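Local coordinates for protein EDTA monooxygenase (EDTA-degrading bacterium BNC1, PDB 5DQP) that probably acts as an FMN-dependent monooxygenase of the NtaA/SnaA/DszA family, working with a partner flavin reductase in the bacterial degradation of EDTA, at residues R146-E151 / E188-K193; L222-G227 / R252-P257. All coordinates share one frame; numbering follows the deposited sequence.

Contact 1. Residues R146-E151 / E188-K193; sequences RYERAE and EGKYFK. With SO4 (sulfate ion), chain D.
The ring of Y191 lies with one face against R149, whose CB sits 3.9 Å from the ring centroid and only 2° off the normal, a CH-pi contact over its middle. R149 then runs out extended to NE, with CG anti to the backbone N (chi1 179°), which carries its guanidinium past the rim of Y191 and against F192. The guanidinium stands nearly perpendicular to the Y191 ring, at 89°, and R149 NH2 comes 3.3 Å from Y191 CD1; F192 CZ lies over one face of the same group, 3.8 Å from R149 CZ. At the phenol end, E148 crosses Y191 at about a right angle: E148 OE2 accepts a weak hydrogen bond of 3.3 Å from Y191 OH and forms a salt bridge with K190 NZ at 3.5 Å, its hydrogen bond also weak. Y147, on another side of the helix and a predicted FMN ligand, has its OH doubtfully close (2.4 Å) to O4 of a sulfate, probably from the crystallisation liquor, that S216 binds. The contact sets the hairpin loop between strands 187-188 and 193-194 against helix 143-161, where E152 accepts the backbone N-H groups of Y191 and F192.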
ATOM      1  N   ARG A 146     -21.285  12.065   5.396  1.00 31.39           N
ATOM      2  CA  ARG A 146     -20.277  11.013   5.500  1.00 33.68           C
ATOM      3  C   ARG A 146     -20.767   9.702   4.914  1.00 27.65           C
ATOM      4  O   ARG A 146     -20.093   9.072   4.094  1.00 24.69           O
ATOM      5  CB  ARG A 146     -19.903  10.796   6.969  1.00 31.98           C
ATOM      6  CG  ARG A 146     -18.760  11.676   7.487  1.00 36.78           C
ATOM      7  CD  ARG A 146     -18.377  11.270   8.925  1.00 37.15           C
ATOM      8  NE  ARG A 146     -19.199  11.960   9.916  1.00 43.61           N
ATOM      9  CZ  ARG A 146     -19.328  11.582  11.183  1.00 45.49           C
ATOM     10  NH1 ARG A 146     -18.702  10.503  11.620  1.00 62.12           N
ATOM     11  NH2 ARG A 146     -20.101  12.273  12.008  1.00 59.72           N
ATOM     12  N   TYR A 147     -21.936   9.261   5.353  1.00 29.61           N
ATOM     13  CA  TYR A 147     -22.401   7.943   4.976  1.00 31.41           C
ATOM     14  C   TYR A 147     -23.003   7.934   3.578  1.00 30.97           C
ATOM     15  O   TYR A 147     -22.862   6.942   2.852  1.00 29.84           O
ATOM     16  CB  TYR A 147     -23.363   7.430   6.051  1.00 31.66           C
ATOM     17  CG  TYR A 147     -22.571   6.731   7.125  1.00 29.87           C
ATOM     18  CD1 TYR A 147     -22.068   5.463   6.898  1.00 31.80           C
ATOM     19  CD2 TYR A 147     -22.260   7.360   8.331  1.00 35.17           C
ATOM     20  CE1 TYR A 147     -21.299   4.815   7.831  1.00 31.22           C
ATOM     21  CE2 TYR A 147     -21.490   6.713   9.283  1.00 37.07           C
ATOM     22  CZ  TYR A 147     -21.019   5.433   9.015  1.00 37.10           C
ATOM     23  OH  TYR A 147     -20.260   4.747   9.920  1.00 42.64           O
ATOM     24  N   GLU A 148     -23.608   9.037   3.154  1.00 29.37           N
ATOM     25  CA  GLU A 148     -24.067   9.111   1.774  1.00 30.72           C
ATOM     26  C   GLU A 148     -22.888   9.091   0.803  1.00 30.26           C
ATOM     27  O   GLU A 148     -22.948   8.461  -0.260  1.00 28.47           O
ATOM     28  CB  GLU A 148     -24.922  10.366   1.582  1.00 36.02           C
ATOM     29  CG  GLU A 148     -25.236  10.671   0.136  1.00 38.40           C
ATOM     30  CD  GLU A 148     -26.173  11.860  -0.020  1.00 54.01           C
ATOM     31  OE1 GLU A 148     -27.170  11.736  -0.764  1.00 66.00           O
ATOM     32  OE2 GLU A 148     -25.916  12.915   0.598  1.00 53.30           O
ATOM     33  N   ARG A 149     -21.810   9.788   1.144  1.00 27.97           N
ATOM     34  CA  ARG A 149     -20.603   9.706   0.332  1.00 28.45           C
ATOM     35  C   ARG A 149     -20.054   8.289   0.323  1.00 24.41           C
ATOM     36  O   ARG A 149     -19.670   7.768  -0.735  1.00 21.78           O
ATOM     37  CB  ARG A 149     -19.565  10.689   0.865  1.00 27.92           C
ATOM     38  CG  ARG A 149     -18.251  10.693   0.140  1.00 29.36           C
ATOM     39  CD  ARG A 149     -17.433  11.860   0.679  1.00 32.28           C
ATOM     40  NE  ARG A 149     -16.102  11.944   0.112  1.00 44.12           N
ATOM     41  CZ  ARG A 149     -15.795  12.727  -0.915  1.00 47.59           C
ATOM     42  NH1 ARG A 149     -14.554  12.756  -1.365  1.00 32.13           N
ATOM     43  NH2 ARG A 149     -16.731  13.484  -1.484  1.00 39.20           N
ATOM     44  N   ALA A 150     -20.001   7.652   1.505  1.00 25.82           N
ATOM     45  CA  ALA A 150     -19.457   6.305   1.607  1.00 26.61           C
ATOM     46  C   ALA A 150     -20.244   5.339   0.742  1.00 28.03           C
ATOM     47  O   ALA A 150     -19.670   4.433   0.124  1.00 24.93           O
ATOM     48  CB  ALA A 150     -19.474   5.821   3.055  1.00 20.60           C
ATOM     49  N   GLU A 151     -21.566   5.503   0.716  1.00 24.31           N
ATOM     50  CA  GLU A 151     -22.411   4.637  -0.076  1.00 25.80           C
ATOM     51  C   GLU A 151     -22.091   4.776  -1.564  1.00 29.86           C
ATOM     52  O   GLU A 151     -21.986   3.776  -2.276  1.00 25.01           O
ATOM     53  CB  GLU A 151     -23.869   4.952   0.230  1.00 32.89           C
ATOM     54  CG  GLU A 151     -24.846   3.845  -0.104  1.00 52.23           C
ATOM     55  CD  GLU A 151     -25.130   3.750  -1.597  1.00 74.46           C
ATOM     56  OE1 GLU A 151     -25.329   4.813  -2.237  1.00 76.92           O
ATOM     57  OE2 GLU A 151     -25.146   2.613  -2.130  1.00 53.15           O
ATOM     58  N   GLU A 188     -21.479   8.749 -12.716  1.00 31.04           N
ATOM     59  CA  GLU A 188     -21.548  10.166 -12.376  1.00 37.44           C
ATOM     60  C   GLU A 188     -22.608  10.323 -11.299  1.00 43.92           C
ATOM     61  O   GLU A 188     -23.797  10.139 -11.568  1.00 37.38           O
ATOM     62  CB  GLU A 188     -21.866  11.037 -13.591  1.00 39.33           C
ATOM     63  CG  GLU A 188     -21.894  12.524 -13.230  1.00 50.70           C
ATOM     64  CD  GLU A 188     -21.621  13.449 -14.413  1.00 74.50           C
ATOM     65  OE1 GLU A 188     -21.663  12.978 -15.576  1.00 69.19           O
ATOM     66  OE2 GLU A 188     -21.364  14.654 -14.170  1.00 69.03           O
ATOM     67  N   GLY A 189     -22.179  10.640 -10.082  1.00 35.05           N
ATOM     68  CA  GLY A 189     -23.113  10.795  -8.990  1.00 30.96           C
ATOM     69  C   GLY A 189     -22.957  12.126  -8.283  1.00 31.91           C
ATOM     70  O   GLY A 189     -22.291  13.030  -8.785  1.00 35.04           O
ATOM     71  N   LYS A 190     -23.552  12.263  -7.104  1.00 25.75           N
ATOM     72  CA  LYS A 190     -23.423  13.524  -6.393  1.00 31.67           C
ATOM     73  C   LYS A 190     -21.978  13.798  -6.005  1.00 34.30           C
ATOM     74  O   LYS A 190     -21.551  14.956  -5.979  1.00 32.34           O
ATOM     75  CB  LYS A 190     -24.311  13.542  -5.140  1.00 35.42           C
ATOM     76  CG  LYS A 190     -24.269  14.898  -4.414  1.00 41.95           C
ATOM     77  CD  LYS A 190     -24.741  14.846  -2.955  1.00 46.68           C
ATOM     78  CE  LYS A 190     -26.245  14.744  -2.829  1.00 47.78           C
ATOM     79  NZ  LYS A 190     -26.744  15.473  -1.613  1.00 56.34           N
ATOM     80  N   TYR A 191     -21.209  12.761  -5.680  1.00 33.09           N
ATOM     81  CA  TYR A 191     -19.874  12.976  -5.144  1.00 31.69           C
ATOM     82  C   TYR A 191     -18.753  12.609  -6.096  1.00 29.71           C
ATOM     83  O   TYR A 191     -17.661  13.157  -5.962  1.00 31.22           O
ATOM     84  CB  TYR A 191     -19.679  12.185  -3.836  1.00 38.00           C
ATOM     85  CG  TYR A 191     -20.506  12.700  -2.676  1.00 36.24           C
ATOM     86  CD1 TYR A 191     -20.043  13.740  -1.870  1.00 38.77           C
ATOM     87  CD2 TYR A 191     -21.748  12.148  -2.391  1.00 33.55           C
ATOM     88  CE1 TYR A 191     -20.800  14.220  -0.805  1.00 38.30           C
ATOM     89  CE2 TYR A 191     -22.503  12.609  -1.345  1.00 37.48           C
ATOM     90  CZ  TYR A 191     -22.031  13.646  -0.556  1.00 38.45           C
ATOM     91  OH  TYR A 191     -22.795  14.087   0.487  1.00 36.24           O
ATOM     92  N   PHE A 192     -18.971  11.678  -7.027  1.00 30.14           N
ATOM     93  CA  PHE A 192     -17.873  11.116  -7.797  1.00 27.18           C
ATOM     94  C   PHE A 192     -18.266  11.041  -9.261  1.00 26.11           C
ATOM     95  O   PHE A 192     -19.427  10.821  -9.607  1.00 28.40           O
ATOM     96  CB  PHE A 192     -17.469   9.718  -7.284  1.00 26.04           C
ATOM     97  CG  PHE A 192     -17.075   9.704  -5.831  1.00 27.21           C
ATOM     98  CD1 PHE A 192     -15.882  10.290  -5.412  1.00 22.85           C
ATOM     99  CD2 PHE A 192     -17.898   9.119  -4.878  1.00 27.68           C
ATOM    100  CE1 PHE A 192     -15.530  10.300  -4.073  1.00 25.36           C
ATOM    101  CE2 PHE A 192     -17.545   9.123  -3.515  1.00 24.98           C
ATOM    102  CZ  PHE A 192     -16.371   9.701  -3.118  1.00 25.66           C
ATOM    103  N   LYS A 193     -17.271  11.252 -10.116  1.00 29.90           N
ATOM    104  CA  LYS A 193     -17.361  11.033 -11.552  1.00 29.24           C
ATOM    105  C   LYS A 193     -16.172  10.161 -11.927  1.00 26.72           C
ATOM    106  O   LYS A 193     -15.023  10.578 -11.761  1.00 27.38           O
ATOM    107  CB  LYS A 193     -17.338  12.364 -12.313  1.00 34.48           C
ATOM    108  CG  LYS A 193     -17.666  12.236 -13.781  1.00 34.36           C
ATOM    109  CD  LYS A 193     -17.419  13.530 -14.545  1.00 42.13           C
ATOM    110  CE  LYS A 193     -17.678  13.341 -16.044  1.00 48.73           C
ATOM    111  NZ  LYS A 193     -17.310  14.555 -16.837  1.00 51.13           N
TER
HETATM  112  S   SO4 D 502     -20.658   5.291  13.230  1.00 59.87           S
HETATM  113  O1  SO4 D 502     -21.298   6.413  13.922  1.00 61.51           O
HETATM  114  O2  SO4 D 502     -19.753   4.618  14.161  1.00 66.42           O
HETATM  115  O3  SO4 D 502     -21.650   4.333  12.742  1.00 45.93           O
HETATM  116  O4  SO4 D 502     -19.904   5.820  12.093  1.00 63.54           O

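Contact 2. Residues L222-G227 / R252-P257; sequences LASRFG and RAQGRP
R256 reaches across to the C-terminal end of helix 217-226 and spends its guanidinium on backbone carbonyls. With CG beside its backbone N (chi1 -66°) and a bend at chi3 (65°), the chain delivers NH1 and NH2 end-on to G227 O, at 3.1 and 2.9 Å respectively, from one face of that carbonyl. R256 NH1 also bonds S224 O at 2.8 Å, fairly straight at 161° but from above the carbonyl plane, and weakly A223 O. S224 O and G227 O lie in the guanidinium plane, which fixes its rotation, and the positive charge is probably favourable at this helix end, where carbonyls gather. With an alanine here, the carbonyls of S224 and G227 would probably lose these donors and a gap would open beside the helix end. Q254, its chain bent, turns its amide toward R225: OE1 takes a weak bond of 3.3 Å from R225 NH1, whose guanidinium stands perpendicular to the amide and has its stronger partner in E151. Q254 CG packs 3.5 Å from S224 OG, which is bonded to R221 O. The Schellman motif at G255 ends helix 237-253 beside helix 217-226, its predecessor across strand 229-233 in the TIM-barrel fold of the luciferase-like family.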
ATOM      1  N   LEU A 222     -25.066   0.983   5.749  1.00 27.40           N
ATOM      2  CA  LEU A 222     -23.912   0.672   4.916  1.00 29.57           C
ATOM      3  C   LEU A 222     -23.558  -0.812   5.027  1.00 25.01           C
ATOM      4  O   LEU A 222     -23.348  -1.497   4.017  1.00 24.10           O
ATOM      5  CB  LEU A 222     -22.732   1.548   5.323  1.00 25.92           C
ATOM      6  CG  LEU A 222     -21.610   1.688   4.298  1.00 30.54           C
ATOM      7  CD1 LEU A 222     -22.044   2.549   3.116  1.00 30.58           C
ATOM      8  CD2 LEU A 222     -20.410   2.295   4.947  1.00 29.19           C
ATOM      9  N   ALA A 223     -23.520  -1.332   6.255  1.00 23.53           N
ATOM     10  CA  ALA A 223     -23.136  -2.724   6.456  1.00 22.36           C
ATOM     11  C   ALA A 223     -24.110  -3.673   5.778  1.00 21.46           C
ATOM     12  O   ALA A 223     -23.694  -4.685   5.201  1.00 23.88           O
ATOM     13  CB  ALA A 223     -23.037  -3.031   7.946  1.00 26.41           C
ATOM     14  N   SER A 224     -25.415  -3.366   5.831  1.00 24.13           N
ATOM     15  CA  SER A 224     -26.397  -4.278   5.248  1.00 23.59           C
ATOM     16  C   SER A 224     -26.240  -4.353   3.733  1.00 25.46           C
ATOM     17  O   SER A 224     -26.577  -5.379   3.131  1.00 23.72           O
ATOM     18  CB  SER A 224     -27.823  -3.851   5.628  1.00 22.87           C
ATOM     19  OG  SER A 224     -28.224  -2.671   4.928  1.00 26.24           O
ATOM     20  N   ARG A 225     -25.699  -3.293   3.111  1.00 25.74           N
ATOM     21  CA  ARG A 225     -25.520  -3.203   1.659  1.00 28.39           C
ATOM     22  C   ARG A 225     -24.173  -3.742   1.195  1.00 28.12           C
ATOM     23  O   ARG A 225     -24.096  -4.400   0.153  1.00 31.32           O
ATOM     24  CB  ARG A 225     -25.679  -1.745   1.189  1.00 27.19           C
ATOM     25  CG  ARG A 225     -27.071  -1.149   1.482  1.00 37.79           C
ATOM     26  CD  ARG A 225     -27.245   0.300   0.993  1.00 41.83           C
ATOM     27  NE  ARG A 225     -26.745   0.468  -0.368  1.00 55.63           N
ATOM     28  CZ  ARG A 225     -27.385   0.071  -1.466  1.00 63.52           C
ATOM     29  NH1 ARG A 225     -28.571  -0.517  -1.373  1.00 75.38           N
ATOM     30  NH2 ARG A 225     -26.839   0.258  -2.663  1.00 49.48           N
ATOM     31  N   PHE A 226     -23.108  -3.474   1.949  1.00 24.98           N
ATOM     32  CA  PHE A 226     -21.748  -3.754   1.511  1.00 24.80           C
ATOM     33  C   PHE A 226     -20.893  -4.545   2.490  1.00 24.62           C
ATOM     34  O   PHE A 226     -19.881  -5.096   2.062  1.00 25.88           O
ATOM     35  CB  PHE A 226     -21.022  -2.443   1.200  1.00 25.19           C
ATOM     36  CG  PHE A 226     -21.642  -1.682   0.081  1.00 26.51           C
ATOM     37  CD1 PHE A 226     -21.505  -2.129  -1.218  1.00 26.90           C
ATOM     38  CD2 PHE A 226     -22.385  -0.537   0.328  1.00 23.82           C
ATOM     39  CE1 PHE A 226     -22.095  -1.438  -2.273  1.00 29.52           C
ATOM     40  CE2 PHE A 226     -22.980   0.151  -0.713  1.00 24.65           C
ATOM     41  CZ  PHE A 226     -22.831  -0.294  -2.009  1.00 28.29           C
ATOM     42  N   GLY A 227     -21.246  -4.620   3.770  1.00 22.32           N
ATOM     43  CA  GLY A 227     -20.373  -5.258   4.742  1.00 25.44           C
ATOM     44  C   GLY A 227     -20.547  -6.765   4.721  1.00 24.74           C
ATOM     45  O   GLY A 227     -21.669  -7.275   4.751  1.00 29.86           O
ATOM     46  N   ARG A 252     -30.319  -9.731   4.628  1.00 29.64           N
ATOM     47  CA  ARG A 252     -31.338 -10.425   3.851  1.00 36.24           C
ATOM     48  C   ARG A 252     -32.395  -9.454   3.320  1.00 35.89           C
ATOM     49  O   ARG A 252     -32.842  -9.582   2.174  1.00 35.62           O
ATOM     50  CB  ARG A 252     -31.960 -11.518   4.709  1.00 33.09           C
ATOM     51  CG  ARG A 252     -33.002 -12.345   4.033  1.00 45.59           C
ATOM     52  CD  ARG A 252     -33.199 -13.643   4.802  1.00 45.91           C
ATOM     53  NE  ARG A 252     -33.214 -13.422   6.246  1.00 46.68           N
ATOM     54  CZ  ARG A 252     -32.405 -14.029   7.112  1.00 44.44           C
ATOM     55  NH1 ARG A 252     -31.513 -14.917   6.693  1.00 47.37           N
ATOM     56  NH2 ARG A 252     -32.501 -13.760   8.404  1.00 41.74           N
ATOM     57  N   ALA A 253     -32.777  -8.450   4.122  1.00 30.17           N
ATOM     58  CA  ALA A 253     -33.769  -7.480   3.668  1.00 31.76           C
ATOM     59  C   ALA A 253     -33.326  -6.754   2.404  1.00 36.33           C
ATOM     60  O   ALA A 253     -34.175  -6.310   1.623  1.00 37.42           O
ATOM     61  CB  ALA A 253     -34.062  -6.458   4.762  1.00 33.53           C
ATOM     62  N   GLN A 254     -32.013  -6.604   2.193  1.00 34.30           N
ATOM     63  CA  GLN A 254     -31.469  -5.957   1.000  1.00 35.50           C
ATOM     64  C   GLN A 254     -31.387  -6.904  -0.188  1.00 34.42           C
ATOM     65  O   GLN A 254     -30.925  -6.492  -1.263  1.00 36.65           O
ATOM     66  CB  GLN A 254     -30.073  -5.390   1.282  1.00 34.89           C
ATOM     67  CG  GLN A 254     -30.013  -4.334   2.356  1.00 33.12           C
ATOM     68  CD  GLN A 254     -30.468  -2.983   1.861  1.00 34.17           C
ATOM     69  OE1 GLN A 254     -30.090  -2.539   0.777  1.00 36.69           O
ATOM     70  NE2 GLN A 254     -31.291  -2.323   2.651  1.00 30.99           N
ATOM     71  N   GLY A 255     -31.822  -8.146  -0.019  1.00 34.23           N
ATOM     72  CA  GLY A 255     -31.766  -9.148  -1.068  1.00 35.16           C
ATOM     73  C   GLY A 255     -30.459  -9.903  -1.191  1.00 38.99           C
ATOM     74  O   GLY A 255     -30.275 -10.618  -2.183  1.00 39.23           O
ATOM     75  N   ARG A 256     -29.543  -9.775  -0.221  1.00 38.49           N
ATOM     76  CA  ARG A 256     -28.252 -10.450  -0.316  1.00 36.65           C
ATOM     77  C   ARG A 256     -28.394 -11.935  -0.006  1.00 36.33           C
ATOM     78  O   ARG A 256     -29.348 -12.353   0.654  1.00 34.14           O
ATOM     79  CB  ARG A 256     -27.243  -9.795   0.624  1.00 34.81           C
ATOM     80  CG  ARG A 256     -26.945  -8.378   0.176  1.00 37.19           C
ATOM     81  CD  ARG A 256     -26.100  -7.642   1.152  1.00 36.20           C
ATOM     82  NE  ARG A 256     -24.765  -8.221   1.270  1.00 37.64           N
ATOM     83  CZ  ARG A 256     -23.936  -7.917   2.262  1.00 43.38           C
ATOM     84  NH1 ARG A 256     -24.327  -7.054   3.195  1.00 26.54           N
ATOM     85  NH2 ARG A 256     -22.734  -8.471   2.327  1.00 41.60           N
ATOM     86  N   PRO A 257     -27.484 -12.763  -0.521  1.00 39.14           N
ATOM     87  CA  PRO A 257     -27.602 -14.210  -0.301  1.00 37.57           C
ATOM     88  C   PRO A 257     -27.384 -14.555   1.154  1.00 38.42           C
ATOM     89  O   PRO A 257     -26.659 -13.865   1.873  1.00 39.03           O
ATOM     90  CB  PRO A 257     -26.487 -14.805  -1.168  1.00 36.58           C
ATOM     91  CG  PRO A 257     -25.511 -13.676  -1.387  1.00 36.74           C
ATOM     92  CD  PRO A 257     -26.321 -12.404  -1.349  1.00 37.08           C
TER

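Overall arrangement
Following the chain from the N terminus, contact 1 is the earlier: it begins in helix 143-161 and, after the short strands 164-165 and 181-182, the hairpin at 187-194 brings residues 188-193 back to that helix, closing a loop of 36 residues. Only then does contact 2 open: helix 217-226 leads through strand 229-233 into helix 237-253, whose end comes back to helix 217-226 across 24 residues. The two closures therefore follow in series, neither nested nor crossed. They join side by side through helices 143-161 and 217-226, where E151 OE2 makes a 2.9 Å salt bridge to R225 NH2 and L222 packs on Y147. Contact 1 ties a surface hairpin to the barrel's helical layer; contact 2 links two successive helices of that layer.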